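Local structure of methylaspartate ammonia-lyase (1KKO) at residues A[190-195]-A[231-236]; A[168-173]-A[380-385]; A[179-184]-A[216-221]. The protein catalyses the reversible, magnesium-dependent anti elimination of ammonia from L-threo-3-methylaspartate to give mesaconate. All blocks are in the same frame, centred on the assembly; numbering follows the deposited sequence.

In the fold
All three contacts belong to the TIM-barrel part of the chain. Contact 2 joins the first strand, 169-170, to the last, 382-384, and so shuts the barrel; contacts 1 and 3 both fall within the stretch between its two segments. Contact 1 pairs strands 191-194 and 234-238, and contact 3 sets helix 179-186, which precedes the former strand, against helix 209-225, which precedes the latter. The centre of contact 1 lies about 9 Å from the centres of contacts 2 and 3, which are themselves about 16 Å apart. The three thus form a section through one side of the barrel, from interior and substrate site outward to the helical layer and the dimer interface.

Contact 1 of 3, residues A[190-195]-A[231-236]; sequences DVLPHA and YHPTLH
V191 and T234 pair in parallel register, strands 191-194 and 234-236 running 23° apart with their axes 4.7 Å from each other at closest approach. Four backbone hydrogen bonds tie the strands: T234 N to D190 O, L192 N to T234 O, H236 N to L192 O at 2.9 Å, and H194 N to H236 O, also 2.9 Å. P193, which follows a cis peptide bond and has no N-H, comes next to H236 O without bonding to it.

On one face, V191 and T234 lie side by side, and V191 CG1 slants onto H236 CB at 3.6 Å. On the other, L192 holds CG between its backbone N and carbonyl carbon (chi1 72°), which brings CD2 back over the partner strand: it lies 3.6 Å from P233 CB and 4.1 Å from L235 CD2. These are the second and third strands of the (beta/alpha)8 barrel of the enolase superfamily. The V191 and H236 side looks into the barrel, whereas L192 and L235 turn outward to M184 of helix 179-186 and I222 of helix 209-225.

The H236 ring is gripped at both nitrogens, ND1 by R382 NH1 and NE2 by OE1 of the magnesium ligand E273, and it stacks on F170; its position and rotation are therefore fixed. H194, the proposed transition-state stabiliser, leaves the end of strand 191-194 with NE2 hydrogen-bonded to Y240 OH.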
ATOM      1  N   ASP A 190      -7.021   8.301  13.936  1.00 12.80           N
ATOM      2  CA  ASP A 190      -8.159   8.479  14.843  1.00 12.87           C
ATOM      3  C   ASP A 190      -8.311   7.372  15.882  1.00 12.73           C
ATOM      4  O   ASP A 190      -8.727   7.636  17.009  1.00 13.29           O
ATOM      5  CB  ASP A 190      -9.472   8.545  14.063  1.00 12.95           C
ATOM      6  CG  ASP A 190      -9.454   9.556  12.940  1.00 14.03           C
ATOM      7  OD1 ASP A 190      -9.149  10.743  13.189  1.00 16.28           O
ATOM      8  OD2 ASP A 190      -9.765   9.240  11.778  1.00 13.66           O
ATOM      9  N   VAL A 191      -8.032   6.132  15.486  1.00 12.16           N
ATOM     10  CA  VAL A 191      -8.238   4.966  16.329  1.00 11.94           C
ATOM     11  C   VAL A 191      -7.042   4.039  16.127  1.00 11.30           C
ATOM     12  O   VAL A 191      -6.598   3.846  14.994  1.00 12.08           O
ATOM     13  CB  VAL A 191      -9.537   4.233  15.946  1.00 11.52           C
ATOM     14  CG1 VAL A 191      -9.846   3.134  16.968  1.00 11.39           C
ATOM     15  CG2 VAL A 191     -10.712   5.207  15.824  1.00 12.29           C
ATOM     16  N   LEU A 192      -6.544   3.428  17.195  1.00 12.10           N
ATOM     17  CA  LEU A 192      -5.333   2.634  17.089  1.00 12.32           C
ATOM     18  C   LEU A 192      -5.223   1.743  18.304  1.00 12.33           C
ATOM     19  O   LEU A 192      -5.865   2.019  19.318  1.00 12.54           O
ATOM     20  CB  LEU A 192      -4.106   3.552  17.001  1.00 12.75           C
ATOM     21  CG  LEU A 192      -3.681   4.303  18.263  1.00 14.11           C
ATOM     22  CD1 LEU A 192      -2.267   4.838  18.093  1.00 14.86           C
ATOM     23  CD2 LEU A 192      -4.647   5.415  18.653  1.00 14.27           C
ATOM     24  N   PRO A 193      -4.351   0.738  18.281  1.00 12.18           N
ATOM     25  CA  PRO A 193      -3.504   0.309  17.169  1.00 12.32           C
ATOM     26  C   PRO A 193      -3.695  -1.166  16.806  1.00 11.90           C
ATOM     27  O   PRO A 193      -2.847  -1.712  16.092  1.00 11.97           O
ATOM     28  CB  PRO A 193      -2.131   0.433  17.800  1.00 12.81           C
ATOM     29  CG  PRO A 193      -2.398  -0.177  19.186  1.00 13.01           C
ATOM     30  CD  PRO A 193      -3.854   0.148  19.530  1.00 12.57           C
ATOM     31  N   HIS A 194      -4.768  -1.780  17.305  1.00 11.85           N
ATOM     32  CA  HIS A 194      -5.070  -3.198  17.138  1.00 12.36           C
ATOM     33  C   HIS A 194      -4.164  -4.095  18.012  1.00 12.57           C
ATOM     34  O   HIS A 194      -4.668  -4.827  18.881  1.00 13.07           O
ATOM     35  CB  HIS A 194      -5.076  -3.598  15.657  1.00 12.45           C
ATOM     36  CG  HIS A 194      -5.464  -5.017  15.426  1.00 13.49           C
ATOM     37  ND1 HIS A 194      -6.688  -5.409  14.929  1.00 15.89           N
ATOM     38  CD2 HIS A 194      -4.756  -6.152  15.628  1.00 12.14           C
ATOM     39  CE1 HIS A 194      -6.711  -6.729  14.840  1.00 13.97           C
ATOM     40  NE2 HIS A 194      -5.544  -7.200  15.241  1.00 15.04           N
ATOM     41  N   ALA A 195      -2.853  -4.042  17.761  1.00 12.88           N
ATOM     42  CA  ALA A 195      -1.818  -4.666  18.595  1.00 13.75           C
ATOM     43  C   ALA A 195      -1.694  -6.177  18.539  1.00 13.98           C
ATOM     44  O   ALA A 195      -0.817  -6.734  19.197  1.00 14.60           O
ATOM     45  CB  ALA A 195      -1.948  -4.196  20.034  1.00 13.80           C
ATOM     46  N   TYR A 231      -5.118  16.127  20.244  1.00 24.23           N
ATOM     47  CA  TYR A 231      -5.089  14.743  19.755  1.00 22.31           C
ATOM     48  C   TYR A 231      -5.504  13.788  20.863  1.00 21.22           C
ATOM     49  O   TYR A 231      -4.745  13.540  21.791  1.00 20.99           O
ATOM     50  CB  TYR A 231      -3.699  14.380  19.225  1.00 21.64           C
ATOM     51  CG  TYR A 231      -3.616  12.991  18.626  1.00 20.38           C
ATOM     52  CD1 TYR A 231      -4.447  12.605  17.578  1.00 18.83           C
ATOM     53  CD2 TYR A 231      -2.718  12.062  19.118  1.00 19.39           C
ATOM     54  CE1 TYR A 231      -4.364  11.332  17.032  1.00 18.24           C
ATOM     55  CE2 TYR A 231      -2.631  10.798  18.583  1.00 18.23           C
ATOM     56  CZ  TYR A 231      -3.455  10.441  17.537  1.00 17.25           C
ATOM     57  OH  TYR A 231      -3.353   9.170  17.026  1.00 16.35           O
ATOM     58  N   HIS A 232      -6.702  13.228  20.723  1.00 20.07           N
ATOM     59  CA  HIS A 232      -7.313  12.390  21.748  1.00 19.60           C
ATOM     60  C   HIS A 232      -7.924  11.179  21.051  1.00 18.33           C
ATOM     61  O   HIS A 232      -9.150  11.067  20.939  1.00 18.19           O
ATOM     62  CB  HIS A 232      -8.402  13.207  22.461  1.00 20.35           C
ATOM     63  CG  HIS A 232      -8.898  12.607  23.742  1.00 22.27           C
ATOM     64  ND1 HIS A 232     -10.069  11.889  23.824  1.00 23.90           N
ATOM     65  CD2 HIS A 232      -8.407  12.668  25.003  1.00 23.34           C
ATOM     66  CE1 HIS A 232     -10.264  11.506  25.074  1.00 23.36           C
ATOM     67  NE2 HIS A 232      -9.268  11.964  25.810  1.00 24.45           N
ATOM     68  N   PRO A 233      -7.085  10.275  20.558  1.00 16.84           N
ATOM     69  CA  PRO A 233      -7.598   9.137  19.793  1.00 16.02           C
ATOM     70  C   PRO A 233      -8.273   8.087  20.657  1.00 15.72           C
ATOM     71  O   PRO A 233      -8.157   8.074  21.878  1.00 16.60           O
ATOM     72  CB  PRO A 233      -6.330   8.546  19.185  1.00 16.14           C
ATOM     73  CG  PRO A 233      -5.311   8.839  20.208  1.00 16.41           C
ATOM     74  CD  PRO A 233      -5.616  10.247  20.640  1.00 17.06           C
ATOM     75  N   THR A 234      -8.983   7.196  19.986  1.00 14.52           N
ATOM     76  CA  THR A 234      -9.596   6.047  20.639  1.00 14.43           C
ATOM     77  C   THR A 234      -8.665   4.852  20.552  1.00 13.75           C
ATOM     78  O   THR A 234      -8.001   4.654  19.534  1.00 13.49           O
ATOM     79  CB  THR A 234     -10.923   5.734  19.954  1.00 14.52           C
ATOM     80  OG1 THR A 234     -11.863   6.746  20.318  1.00 15.73           O
ATOM     81  CG2 THR A 234     -11.541   4.426  20.438  1.00 14.55           C
ATOM     82  N   LEU A 235      -8.609   4.067  21.622  1.00 13.76           N
ATOM     83  CA  LEU A 235      -7.811   2.850  21.657  1.00 13.58           C
ATOM     84  C   LEU A 235      -8.698   1.659  21.336  1.00 13.07           C
ATOM     85  O   LEU A 235      -9.798   1.529  21.863  1.00 13.76           O
ATOM     86  CB  LEU A 235      -7.165   2.673  23.027  1.00 14.01           C
ATOM     87  CG  LEU A 235      -6.403   3.894  23.546  1.00 15.24           C
ATOM     88  CD1 LEU A 235      -5.729   3.533  24.864  1.00 16.32           C
ATOM     89  CD2 LEU A 235      -5.394   4.390  22.517  1.00 15.62           C
ATOM     90  N   HIS A 236      -8.217   0.791  20.455  1.00 12.93           N
ATOM     91  CA  HIS A 236      -8.978  -0.376  20.016  1.00 12.32           C
ATOM     92  C   HIS A 236      -7.945  -1.479  19.872  1.00 12.18           C
ATOM     93  O   HIS A 236      -7.016  -1.384  19.068  1.00 12.61           O
ATOM     94  CB  HIS A 236      -9.679  -0.024  18.706  1.00 12.33           C
ATOM     95  CG  HIS A 236     -10.472  -1.121  18.069  1.00 12.29           C
ATOM     96  ND1 HIS A 236     -11.573  -0.852  17.288  1.00 13.08           N
ATOM     97  CD2 HIS A 236     -10.290  -2.461  18.020  1.00 12.65           C
ATOM     98  CE1 HIS A 236     -12.036  -1.983  16.786  1.00 12.26           C
ATOM     99  NE2 HIS A 236     -11.274  -2.975  17.209  1.00 13.45           N
TER

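Contact 2 of 3, residues A[168-173]-A[380-385]; sequences PLFGQS and PMRMLI. With SO4 (sulfate ion), chain C.
I385 lays CB and its CG1-CD1 branch against the backbone of F170 and G171, while its own backbone N gives F170 O a nearly straight hydrogen bond (2.8 Å, 172°). CB touches that same oxygen, 3.4 Å from F170 O. CG1, turned anti to the carbonyl carbon (chi1 -67°), continues past F170 O to L169 CB at 3.7 Å. The tip, CD1, ends against F170 C and G171 N, 3.7 Å from the latter. Beside it, L169 and the selenomethionine M383 point the same way, with L169 CD2 3.6 Å from M383 CE, both reaching helix 392-410. The opposite face carries F170 and L384, where L384 CD1 approaches F170 CD2 obliquely. Further backbone bonds from M383 N to P168 O and from F170 N to M383 O complete the parallel pairing of the first and eighth strands, which closes the TIM barrel.

Past the strand ends two waters take over: I385 O accepts from both, one bound to Q172 N and the other to Q172 NE2. The substrate-binding Q172 also donates from NE2 to sulfate O3, 3.1 Å away at 167°. T360 OG1, C361 N and K331 NZ bind this sulfate too, so the anion, probably from the crystallisation liquor, appears to mark the substrate pocket, and the side-chain amide of Q172, steadied through NE2 by a water, appears placed to offer its other N-H to a negatively charged oxygen.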
ATOM      1  N   PRO A 168     -14.095   8.017  11.096  1.00 12.63           N
ATOM      2  CA  PRO A 168     -12.909   7.704  11.892  1.00 12.35           C
ATOM      3  C   PRO A 168     -12.182   6.467  11.380  1.00 12.45           C
ATOM      4  O   PRO A 168     -12.828   5.455  11.129  1.00 12.29           O
ATOM      5  CB  PRO A 168     -13.481   7.469  13.291  1.00 12.56           C
ATOM      6  CG  PRO A 168     -14.736   8.259  13.308  1.00 12.89           C
ATOM      7  CD  PRO A 168     -15.306   8.078  11.938  1.00 12.48           C
ATOM      8  N   LEU A 169     -10.863   6.568  11.259  1.00 11.66           N
ATOM      9  CA  LEU A 169     -10.037   5.495  10.720  1.00 11.13           C
ATOM     10  C   LEU A 169      -9.239   4.800  11.810  1.00 10.92           C
ATOM     11  O   LEU A 169      -8.735   5.439  12.732  1.00 11.40           O
ATOM     12  CB  LEU A 169      -9.073   6.032   9.660  1.00 11.60           C
ATOM     13  CG  LEU A 169      -9.699   6.821   8.516  1.00 12.40           C
ATOM     14  CD1 LEU A 169      -8.639   7.205   7.494  1.00 12.94           C
ATOM     15  CD2 LEU A 169     -10.789   6.037   7.861  1.00 12.29           C
ATOM     16  N   PHE A 170      -9.085   3.495  11.632  1.00 10.87           N
ATOM     17  CA  PHE A 170      -8.465   2.606  12.608  1.00 10.62           C
ATOM     18  C   PHE A 170      -7.253   1.924  11.998  1.00 10.28           C
ATOM     19  O   PHE A 170      -7.382   1.178  11.023  1.00 10.49           O
ATOM     20  CB  PHE A 170      -9.503   1.557  13.025  1.00 10.63           C
ATOM     21  CG  PHE A 170      -8.993   0.480  13.924  1.00 10.94           C
ATOM     22  CD1 PHE A 170      -8.083   0.742  14.929  1.00 10.91           C
ATOM     23  CD2 PHE A 170      -9.444  -0.813  13.751  1.00 11.32           C
ATOM     24  CE1 PHE A 170      -7.650  -0.270  15.756  1.00 11.45           C
ATOM     25  CE2 PHE A 170      -9.009  -1.826  14.570  1.00 11.61           C
ATOM     26  CZ  PHE A 170      -8.124  -1.548  15.585  1.00 11.77           C
ATOM     27  N   GLY A 171      -6.080   2.172  12.570  1.00 10.70           N
ATOM     28  CA  GLY A 171      -4.841   1.570  12.109  1.00 11.00           C
ATOM     29  C   GLY A 171      -4.496   0.301  12.861  1.00 11.08           C
ATOM     30  O   GLY A 171      -4.676   0.227  14.074  1.00 11.67           O
ATOM     31  N   GLN A 172      -4.010  -0.706  12.128  1.00 11.22           N
ATOM     32  CA  GLN A 172      -3.588  -1.969  12.725  1.00 12.02           C
ATOM     33  C   GLN A 172      -2.090  -2.179  12.584  1.00 12.24           C
ATOM     34  O   GLN A 172      -1.509  -1.984  11.518  1.00 12.76           O
ATOM     35  CB  GLN A 172      -4.407  -3.163  12.217  1.00 12.09           C
ATOM     36  CG  GLN A 172      -4.055  -3.730  10.865  1.00 13.36           C
ATOM     37  CD  GLN A 172      -4.711  -5.085  10.629  1.00 13.64           C
ATOM     38  OE1 GLN A 172      -4.715  -5.930  11.525  1.00 14.64           O
ATOM     39  NE2 GLN A 172      -5.269  -5.296   9.435  1.00 13.22           N
ATOM     40  N   SER A 173      -1.475  -2.586  13.688  1.00 12.70           N
ATOM     41  CA  SER A 173      -0.031  -2.707  13.794  1.00 13.50           C
ATOM     42  C   SER A 173       0.578  -4.048  13.443  1.00 14.42           C
ATOM     43  O   SER A 173       1.784  -4.147  13.215  1.00 15.74           O
ATOM     44  CB  SER A 173       0.329  -2.460  15.257  1.00 13.47           C
ATOM     45  OG  SER A 173      -0.248  -3.445  16.105  1.00 13.69           O
ATOM     46  N   PRO A 380     -20.609   4.268   8.742  1.00 12.84           N
ATOM     47  CA  PRO A 380     -20.217   3.461   9.892  1.00 12.85           C
ATOM     48  C   PRO A 380     -19.492   4.365  10.896  1.00 13.19           C
ATOM     49  O   PRO A 380     -19.051   5.460  10.555  1.00 14.13           O
ATOM     50  CB  PRO A 380     -19.245   2.445   9.284  1.00 12.23           C
ATOM     51  CG  PRO A 380     -18.634   3.199   8.131  1.00 12.53           C
ATOM     52  CD  PRO A 380     -19.805   3.952   7.543  1.00 12.55           C
HETATM   53  N   MSE A 381     -19.364   3.894  12.123  1.00 13.26           N
HETATM   54  CA  MSE A 381     -18.647   4.606  13.163  1.00 14.79           C
HETATM   55  C   MSE A 381     -17.128   4.551  13.036  1.00 13.30           C
HETATM   56  O   MSE A 381     -16.436   5.405  13.575  1.00 13.41           O
HETATM   57  CB  MSE A 381     -19.041   3.982  14.500  1.00 17.17           C
HETATM   58  CG  MSE A 381     -19.893   4.881  15.316  1.00 24.31           C
HETATM   59 SE   MSE A 381     -18.727   6.050  16.289  1.00 35.16          SE
HETATM   60  CE  MSE A 381     -18.429   5.015  17.846  1.00 35.60           C
ATOM     61  N   ARG A 382     -16.624   3.542  12.329  1.00 12.66           N
ATOM     62  CA  ARG A 382     -15.202   3.296  12.249  1.00 12.17           C
ATOM     63  C   ARG A 382     -14.909   2.539  10.979  1.00 11.85           C
ATOM     64  O   ARG A 382     -15.721   1.747  10.537  1.00 11.62           O
ATOM     65  CB  ARG A 382     -14.807   2.432  13.445  1.00 12.10           C
ATOM     66  CG  ARG A 382     -13.321   2.213  13.663  1.00 12.28           C
ATOM     67  CD  ARG A 382     -12.978   1.737  15.062  1.00 12.37           C
ATOM     68  NE  ARG A 382     -13.490   2.688  16.038  1.00 12.94           N
ATOM     69  CZ  ARG A 382     -13.679   2.455  17.326  1.00 13.62           C
ATOM     70  NH1 ARG A 382     -13.349   1.299  17.871  1.00 13.08           N
ATOM     71  NH2 ARG A 382     -14.222   3.403  18.080  1.00 14.00           N
HETATM   72  N   MSE A 383     -13.743   2.793  10.392  1.00 11.71           N
HETATM   73  CA  MSE A 383     -13.322   2.078   9.196  1.00 11.67           C
HETATM   74  C   MSE A 383     -11.861   1.690   9.310  1.00 11.19           C
HETATM   75  O   MSE A 383     -11.022   2.484   9.707  1.00 11.32           O
HETATM   76  CB  MSE A 383     -13.525   2.934   7.952  1.00 12.42           C
HETATM   77  CG  MSE A 383     -12.976   2.279   6.688  1.00 13.50           C
HETATM   78 SE   MSE A 383     -13.600   3.101   5.046  1.00 19.50          SE
HETATM   79  CE  MSE A 383     -13.204   4.880   5.430  1.00 18.12           C
ATOM     80  N   LEU A 384     -11.567   0.451   8.962  1.00 10.84           N
ATOM     81  CA  LEU A 384     -10.205  -0.052   9.000  1.00 10.62           C
ATOM     82  C   LEU A 384      -9.303   0.536   7.919  1.00 10.49           C
ATOM     83  O   LEU A 384      -9.674   0.589   6.741  1.00 11.40           O
ATOM     84  CB  LEU A 384     -10.215  -1.572   8.846  1.00 10.89           C
ATOM     85  CG  LEU A 384      -8.856  -2.287   8.814  1.00 11.46           C
ATOM     86  CD1 LEU A 384      -8.154  -2.195  10.167  1.00 11.52           C
ATOM     87  CD2 LEU A 384      -9.058  -3.738   8.399  1.00 11.95           C
ATOM     88  N   ILE A 385      -8.109   0.953   8.333  1.00 10.26           N
ATOM     89  CA  ILE A 385      -7.056   1.343   7.403  1.00 10.24           C
ATOM     90  C   ILE A 385      -6.475   0.048   6.825  1.00 10.10           C
ATOM     91  O   ILE A 385      -5.968  -0.807   7.541  1.00 10.01           O
ATOM     92  CB  ILE A 385      -6.014   2.184   8.134  1.00 10.31           C
ATOM     93  CG1 ILE A 385      -6.633   3.512   8.559  1.00 10.74           C
ATOM     94  CG2 ILE A 385      -4.803   2.410   7.258  1.00 11.19           C
ATOM     95  CD1 ILE A 385      -5.832   4.286   9.565  1.00 11.16           C
TER
HETATM   96  S   SO4 C3001      -6.970  -9.235   9.224  1.00 15.80           S
HETATM   97  O1  SO4 C3001      -7.532 -10.061   8.127  1.00 16.05           O
HETATM   98  O2  SO4 C3001      -6.049 -10.196   9.939  1.00 17.86           O
HETATM   99  O3  SO4 C3001      -6.219  -8.108   8.682  1.00 15.54           O
HETATM  100  O4  SO4 C3001      -7.981  -8.750  10.194  1.00 18.43           O
HETATM  101  O   HOH W   1      -4.806  -3.508   7.148  1.00 11.34           O
HETATM  102  O   HOH W   2      -3.831  -0.283   9.301  1.00 11.45           O

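Contact 3 of 3, residues A[179-184]-A[216-221]; sequences IAVDKM and RWLSDR
The guanidinium group of R221 meets the carboxylate of D182 edge-on, and the two planes are only 27° apart. The grip is side-on and uses two nitrogens: NE donates to OD1 at 2.7 Å, almost straight and exactly in the guanidinium plane, while NH2 donates to OD2 at 2.9 Å. Both oxygens are approached on their syn sides, though somewhat out of the carboxylate plane. One face of the W217 indole has R221 CB above it, offset toward the rim, and Y178 meets this ring edge-to-face. V181 comes obliquely at the six-membered end, CG1 lying 4.0 Å from W217 CZ3.

V181 points toward helix 209-225 and also touches L218, with CG2 3.8 Å from L218 CD1. R221 CG, anti to the backbone N (chi1 -164°), passes V181 CG1, and the bend at chi2 (68°) then turns the chain to the acid. Segments 179-184 and 216-221, of helices 179-186 and 209-225, run in roughly the same direction, their axes 10.8 Å from each other at closest approach, as neighbours in the outer layer of the (beta/alpha)8 barrel. Below them, V181 and L218 both rest on P193 of the strand layer.

The charged pair extends across the dimer interface. D182 OD2 also accepts from F32 N of the second subunit, and R221 NH1 makes a salt bridge to D30 of that subunit. D182 thus receives three N-H groups, and R221 lies between two carboxylates, an arrangement that would be expected to keep both acids ionised and that couples the helix pair to the partner subunit.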
ATOM      1  N   ILE A 179       6.515   0.208  17.345  1.00 16.54           N
ATOM      2  CA  ILE A 179       6.888   1.075  16.235  1.00 16.95           C
ATOM      3  C   ILE A 179       5.661   1.594  15.481  1.00 16.30           C
ATOM      4  O   ILE A 179       5.615   2.765  15.115  1.00 15.89           O
ATOM      5  CB  ILE A 179       7.823   0.339  15.259  1.00 17.61           C
ATOM      6  CG1 ILE A 179       9.182   0.061  15.921  1.00 19.81           C
ATOM      7  CG2 ILE A 179       7.965   1.133  13.974  1.00 18.51           C
ATOM      8  CD1 ILE A 179       9.902   1.287  16.421  1.00 21.24           C
ATOM      9  N   ALA A 180       4.666   0.742  15.250  1.00 15.57           N
ATOM     10  CA  ALA A 180       3.511   1.176  14.474  1.00 15.52           C
ATOM     11  C   ALA A 180       2.720   2.254  15.195  1.00 14.76           C
ATOM     12  O   ALA A 180       2.117   3.117  14.558  1.00 14.72           O
ATOM     13  CB  ALA A 180       2.629   0.000  14.121  1.00 15.70           C
ATOM     14  N   VAL A 181       2.720   2.218  16.525  1.00 14.46           N
ATOM     15  CA  VAL A 181       2.042   3.240  17.308  1.00 14.71           C
ATOM     16  C   VAL A 181       2.671   4.606  17.039  1.00 14.78           C
ATOM     17  O   VAL A 181       1.969   5.602  16.857  1.00 14.25           O
ATOM     18  CB  VAL A 181       2.053   2.886  18.810  1.00 15.06           C
ATOM     19  CG1 VAL A 181       1.736   4.094  19.684  1.00 15.30           C
ATOM     20  CG2 VAL A 181       1.049   1.784  19.073  1.00 15.00           C
ATOM     21  N   ASP A 182       3.998   4.657  16.997  1.00 15.02           N
ATOM     22  CA  ASP A 182       4.680   5.916  16.701  1.00 15.50           C
ATOM     23  C   ASP A 182       4.269   6.441  15.330  1.00 14.90           C
ATOM     24  O   ASP A 182       3.995   7.632  15.174  1.00 14.90           O
ATOM     25  CB  ASP A 182       6.195   5.746  16.721  1.00 16.29           C
ATOM     26  CG  ASP A 182       6.740   5.467  18.096  1.00 17.51           C
ATOM     27  OD1 ASP A 182       5.979   5.563  19.083  1.00 19.19           O
ATOM     28  OD2 ASP A 182       7.937   5.133  18.263  1.00 19.00           O
ATOM     29  N   LYS A 183       4.232   5.550  14.337  1.00 14.34           N
ATOM     30  CA  LYS A 183       3.797   5.923  12.998  1.00 14.37           C
ATOM     31  C   LYS A 183       2.401   6.518  13.030  1.00 14.14           C
ATOM     32  O   LYS A 183       2.128   7.546  12.422  1.00 14.29           O
ATOM     33  CB  LYS A 183       3.755   4.699  12.086  1.00 14.40           C
ATOM     34  CG  LYS A 183       5.080   4.118  11.674  1.00 15.86           C
ATOM     35  CD  LYS A 183       4.791   3.016  10.666  1.00 17.23           C
ATOM     36  CE  LYS A 183       6.019   2.357  10.078  1.00 17.91           C
ATOM     37  NZ  LYS A 183       5.566   1.239   9.188  1.00 18.70           N
HETATM   38  N   MSE A 184       1.519   5.859  13.762  1.00 13.65           N
HETATM   39  CA  MSE A 184       0.127   6.268  13.838  1.00 14.29           C
HETATM   40  C   MSE A 184      -0.043   7.610  14.536  1.00 14.29           C
HETATM   41  O   MSE A 184      -0.872   8.419  14.128  1.00 14.45           O
HETATM   42  CB  MSE A 184      -0.686   5.181  14.512  1.00 14.26           C
HETATM   43  CG  MSE A 184      -0.918   4.024  13.572  1.00 15.92           C
HETATM   44 SE   MSE A 184      -1.780   2.517  14.396  1.00 21.78          SE
HETATM   45  CE  MSE A 184      -1.072   1.094  13.342  1.00 16.23           C
ATOM     46  N   ARG A 216      -1.018   0.890  29.137  1.00 20.13           N
ATOM     47  CA  ARG A 216      -0.389   2.013  29.816  1.00 20.56           C
ATOM     48  C   ARG A 216       0.719   2.604  28.952  1.00 19.82           C
ATOM     49  O   ARG A 216       0.847   3.826  28.836  1.00 19.68           O
ATOM     50  CB  ARG A 216       0.172   1.565  31.167  1.00 21.36           C
ATOM     51  CG  ARG A 216       0.785   2.692  31.980  1.00 23.25           C
ATOM     52  CD  ARG A 216      -0.183   3.797  32.301  1.00 26.09           C
ATOM     53  NE  ARG A 216       0.488   5.078  32.472  1.00 29.11           N
ATOM     54  CZ  ARG A 216       0.089   6.024  33.310  1.00 30.38           C
ATOM     55  NH1 ARG A 216      -0.992   5.844  34.061  1.00 30.47           N
ATOM     56  NH2 ARG A 216       0.774   7.155  33.392  1.00 31.02           N
ATOM     57  N   TRP A 217       1.523   1.729  28.357  1.00 19.52           N
ATOM     58  CA  TRP A 217       2.594   2.169  27.479  1.00 19.16           C
ATOM     59  C   TRP A 217       1.998   2.955  26.316  1.00 18.79           C
ATOM     60  O   TRP A 217       2.513   3.995  25.919  1.00 18.73           O
ATOM     61  CB  TRP A 217       3.394   0.992  26.933  1.00 19.57           C
ATOM     62  CG  TRP A 217       4.424   1.464  25.976  1.00 19.78           C
ATOM     63  CD1 TRP A 217       5.681   1.896  26.278  1.00 20.41           C
ATOM     64  CD2 TRP A 217       4.268   1.645  24.566  1.00 19.95           C
ATOM     65  NE1 TRP A 217       6.330   2.305  25.139  1.00 20.89           N
ATOM     66  CE2 TRP A 217       5.484   2.160  24.072  1.00 19.90           C
ATOM     67  CE3 TRP A 217       3.232   1.398  23.659  1.00 19.31           C
ATOM     68  CZ2 TRP A 217       5.683   2.447  22.721  1.00 19.86           C
ATOM     69  CZ3 TRP A 217       3.433   1.685  22.324  1.00 19.57           C
ATOM     70  CH2 TRP A 217       4.650   2.194  21.867  1.00 19.80           C
ATOM     71  N   LEU A 218       0.895   2.439  25.788  1.00 18.27           N
ATOM     72  CA  LEU A 218       0.218   3.024  24.640  1.00 17.94           C
ATOM     73  C   LEU A 218      -0.327   4.417  24.938  1.00 17.99           C
ATOM     74  O   LEU A 218      -0.053   5.371  24.208  1.00 17.32           O
ATOM     75  CB  LEU A 218      -0.897   2.076  24.210  1.00 17.61           C
ATOM     76  CG  LEU A 218      -1.889   2.556  23.162  1.00 16.76           C
ATOM     77  CD1 LEU A 218      -1.178   2.935  21.878  1.00 16.50           C
ATOM     78  CD2 LEU A 218      -2.899   1.454  22.928  1.00 16.13           C
ATOM     79  N   SER A 219      -1.091   4.549  26.016  1.00 18.63           N
ATOM     80  CA  SER A 219      -1.618   5.863  26.367  1.00 19.30           C
ATOM     81  C   SER A 219      -0.482   6.832  26.734  1.00 19.98           C
ATOM     82  O   SER A 219      -0.521   8.003  26.362  1.00 19.96           O
ATOM     83  CB  SER A 219      -2.663   5.773  27.471  1.00 19.50           C
ATOM     84  OG  SER A 219      -2.141   5.142  28.613  1.00 19.46           O
ATOM     85  N   ASP A 220       0.531   6.342  27.444  1.00 20.58           N
ATOM     86  CA  ASP A 220       1.697   7.173  27.761  1.00 21.27           C
ATOM     87  C   ASP A 220       2.360   7.686  26.476  1.00 20.80           C
ATOM     88  O   ASP A 220       2.725   8.855  26.378  1.00 21.01           O
ATOM     89  CB  ASP A 220       2.745   6.378  28.551  1.00 21.78           C
ATOM     90  CG  ASP A 220       2.512   6.396  30.053  1.00 23.34           C
ATOM     91  OD1 ASP A 220       1.735   7.236  30.542  1.00 23.96           O
ATOM     92  OD2 ASP A 220       3.085   5.588  30.809  1.00 25.85           O
ATOM     93  N   ARG A 221       2.517   6.800  25.493  1.00 20.14           N
ATOM     94  CA  ARG A 221       3.199   7.146  24.253  1.00 19.71           C
ATOM     95  C   ARG A 221       2.439   8.222  23.504  1.00 19.49           C
ATOM     96  O   ARG A 221       3.028   9.169  22.990  1.00 19.16           O
ATOM     97  CB  ARG A 221       3.347   5.913  23.365  1.00 19.62           C
ATOM     98  CG  ARG A 221       4.355   6.075  22.248  1.00 19.61           C
ATOM     99  CD  ARG A 221       5.793   6.170  22.746  1.00 19.75           C
ATOM    100  NE  ARG A 221       6.760   6.108  21.661  1.00 20.40           N
ATOM    101  CZ  ARG A 221       8.058   6.315  21.808  1.00 20.67           C
ATOM    102  NH1 ARG A 221       8.565   6.601  23.005  1.00 21.74           N
ATOM    103  NH2 ARG A 221       8.857   6.247  20.757  1.00 20.83           N
TER